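Local coordinates for BF1531-like N-terminal domain-containing protein (Bacteroides fragilis, PDB 3SLR), which is of unknown function but binds magnesium in a phosphatase-like domain of its N-terminal part and may act as an ester-bond hydrolase, at residues A[226-231]-A[311-316]. Residues are numbered along the deposited sequence; the frame is centred on the assembly and turned at random.
Sequences ILDLDN and ENKADN. With MG (magnesium ion), chain B; MG (magnesium ion), chain C.
Lys313 reaches from the start of helix 313-324 to the carboxylate of Asp228 in a salt bridge at the edge of the two-magnesium site. The layout is consistent with a phosphatase site of the haloacid dehalogenase (HAD) type: Asp228, Asp230 and Thr232 fit the DxDx(T/V) pattern just past the C-terminal end of strand 224-227, in a four-stranded parallel sheet, and Lys313 is probably the conserved lysine of HAD motif III. The Lys313 chain, extended beyond CG, meets the Asp228 side chain at about a right angle, with NZ 2.8 Å from Asp228 OD1; as a hydrogen bond this is weak. NZ is also paired with Asp335 in a second salt bridge, so the ammonium is held between two carboxylates. The Lys313 side chain also packs against Phe333 of strand 331-334 and against Glu340 and Val344 of helix 338-347.

Metal coordination divides the Asp228 carboxylate. Asp228 OD2 binds the first magnesium ion at 2.2 Å and is also hydrogen-bonded to Thr232 OG1, whereas Asp228 OD1 binds the second ion at 2.4 Å. With CG anti to the backbone N (chi1 172°), the carboxylate spans the two ions. Asp230 serves the first ion through its backbone oxygen, at 2.3 Å, and Asp336 also binds there; Asp230 OD1 instead accepts from Trp234 NE1 and Val238 N.

At the helix start, Asn312 is the N-cap: its OD1 accepts from Asp315 N at an N-H...O angle of 164°, with the donor above the carbonyl plane.

Water molecules complete the site. One, 2.2 Å from each magnesium ion, bridges the pair, and another on the second ion donates to Asp230 OD2. A third, also bound to the second ion, accepts from Lys313 NZ, with 2.8 Å between NZ and the water oxygen.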
loop_
_atom_site.group_PDB
_atom_site.type_symbol
_atom_site.label_atom_id
_atom_site.label_comp_id
_atom_site.label_asym_id
_atom_site.label_seq_id
_atom_site.Cartn_x
_atom_site.Cartn_y
_atom_site.Cartn_z
ATOM N N ILE A 226 11.815 6.820 -11.440
ATOM C CA ILE A 226 12.419 7.787 -12.357
ATOM C C ILE A 226 11.867 9.163 -12.046
ATOM O O ILE A 226 10.651 9.352 -12.000
ATOM C CB ILE A 226 12.090 7.453 -13.827
ATOM C CG1 ILE A 226 12.548 6.041 -14.154
ATOM C CG2 ILE A 226 12.735 8.483 -14.780
ATOM C CD1 ILE A 226 11.950 5.505 -15.456
ATOM N N LEU A 227 12.765 10.121 -11.834
ATOM C CA LEU A 227 12.380 11.453 -11.380
ATOM C C LEU A 227 12.668 12.544 -12.400
ATOM O O LEU A 227 13.763 12.629 -12.936
ATOM C CB LEU A 227 13.142 11.800 -10.100
ATOM C CG LEU A 227 12.900 10.867 -8.912
ATOM C CD1 LEU A 227 13.992 11.042 -7.858
ATOM C CD2 LEU A 227 11.510 11.096 -8.322
ATOM N N ASP A 228 11.687 13.400 -12.638
ATOM C CA ASP A 228 11.963 14.685 -13.251
ATOM C C ASP A 228 12.673 15.548 -12.188
ATOM O O ASP A 228 12.656 15.210 -11.010
ATOM C CB ASP A 228 10.650 15.317 -13.709
ATOM C CG ASP A 228 10.824 16.739 -14.177
ATOM O OD1 ASP A 228 11.527 16.944 -15.191
ATOM O OD2 ASP A 228 10.255 17.641 -13.532
ATOM N N LEU A 229 13.319 16.635 -12.595
ATOM C CA LEU A 229 14.004 17.498 -11.633
ATOM C C LEU A 229 13.202 18.766 -11.323
ATOM O O LEU A 229 12.668 18.919 -10.223
ATOM C CB LEU A 229 15.416 17.849 -12.127
ATOM C CG LEU A 229 16.414 16.692 -12.266
ATOM C CD1 LEU A 229 17.750 17.175 -12.856
ATOM C CD2 LEU A 229 16.637 15.972 -10.930
ATOM N N ASP A 230 13.106 19.673 -12.290
ATOM C CA ASP A 230 12.497 20.981 -12.017
ATOM C C ASP A 230 11.043 20.871 -11.543
ATOM O O ASP A 230 10.185 20.321 -12.238
ATOM C CB ASP A 230 12.582 21.902 -13.239
ATOM C CG ASP A 230 14.005 22.354 -13.546
ATOM O OD1 ASP A 230 14.812 22.605 -12.611
ATOM O OD2 ASP A 230 14.317 22.488 -14.747
ATOM N N ASN A 231 10.776 21.414 -10.361
ATOM C CA ASN A 231 9.441 21.403 -9.781
ATOM C C ASN A 231 8.931 20.002 -9.445
ATOM O O ASN A 231 7.753 19.814 -9.166
ATOM C CB ASN A 231 8.451 22.180 -10.650
ATOM C CG ASN A 231 8.745 23.672 -10.651
ATOM O OD1 ASN A 231 9.013 24.269 -9.597
ATOM N ND2 ASN A 231 8.718 24.281 -11.832
ATOM N N GLU A 311 15.871 15.637 -25.552
ATOM C CA GLU A 311 15.084 14.636 -26.272
ATOM C C GLU A 311 13.816 14.248 -25.516
ATOM O O GLU A 311 13.724 14.441 -24.300
ATOM C CB GLU A 311 15.942 13.400 -26.543
ATOM C CG GLU A 311 16.936 13.620 -27.665
ATOM C CD GLU A 311 16.228 13.965 -28.967
ATOM O OE1 GLU A 311 15.649 13.044 -29.591
ATOM O OE2 GLU A 311 16.227 15.156 -29.350
ATOM N N ASN A 312 12.838 13.708 -26.237
ATOM C CA ASN A 312 11.583 13.304 -25.615
ATOM C C ASN A 312 11.835 12.277 -24.513
ATOM O O ASN A 312 12.751 11.459 -24.603
ATOM C CB ASN A 312 10.600 12.764 -26.659
ATOM C CG ASN A 312 10.952 11.366 -27.128
ATOM O OD1 ASN A 312 10.604 10.375 -26.481
ATOM N ND2 ASN A 312 11.638 11.274 -28.261
ATOM N N LYS A 313 11.038 12.333 -23.453
ATOM C CA LYS A 313 11.301 11.485 -22.300
ATOM C C LYS A 313 11.012 9.999 -22.568
ATOM O O LYS A 313 11.628 9.124 -21.962
ATOM C CB LYS A 313 10.550 12.010 -21.079
ATOM C CG LYS A 313 11.028 13.398 -20.691
ATOM C CD LYS A 313 10.572 13.786 -19.303
ATOM C CE LYS A 313 11.216 15.089 -18.883
ATOM N NZ LYS A 313 11.174 15.272 -17.410
ATOM N N ALA A 314 10.106 9.717 -23.498
ATOM C CA ALA A 314 9.827 8.324 -23.856
ATOM C C ALA A 314 11.105 7.610 -24.303
ATOM O O ALA A 314 11.424 6.526 -23.804
ATOM C CB ALA A 314 8.761 8.244 -24.933
ATOM N N ASP A 315 11.839 8.221 -25.238
ATOM C CA ASP A 315 13.093 7.651 -25.723
ATOM C C ASP A 315 14.092 7.516 -24.581
ATOM O O ASP A 315 14.788 6.504 -24.460
ATOM C CB ASP A 315 13.711 8.519 -26.829
ATOM C CG ASP A 315 12.985 8.396 -28.165
ATOM O OD1 ASP A 315 12.161 7.478 -28.335
ATOM O OD2 ASP A 315 13.259 9.221 -29.061
ATOM N N ASN A 316 14.167 8.550 -23.743
ATOM C CA ASN A 316 15.084 8.533 -22.611
ATOM C C ASN A 316 14.778 7.413 -21.621
ATOM O O ASN A 316 15.689 6.767 -21.101
ATOM C CB ASN A 316 15.118 9.901 -21.919
ATOM C CG ASN A 316 15.917 10.932 -22.707
ATOM O OD1 ASN A 316 16.789 10.577 -23.504
ATOM N ND2 ASN A 316 15.622 12.215 -22.489
HETATM MG MG MG B . 9.327 19.537 -14.227
HETATM MG MG MG C . 12.415 19.067 -15.974
HETATM O O HOH W 1 13.070 21.055 -16.885
HETATM O O HOH W 2 11.851 17.929 -17.767
HETATM O O HOH W 3 8.047 21.570 -14.762
HETATM O O HOH W 4 10.613 20.387 -15.792
HETATM O O HOH W 5 8.612 18.445 -16.213
#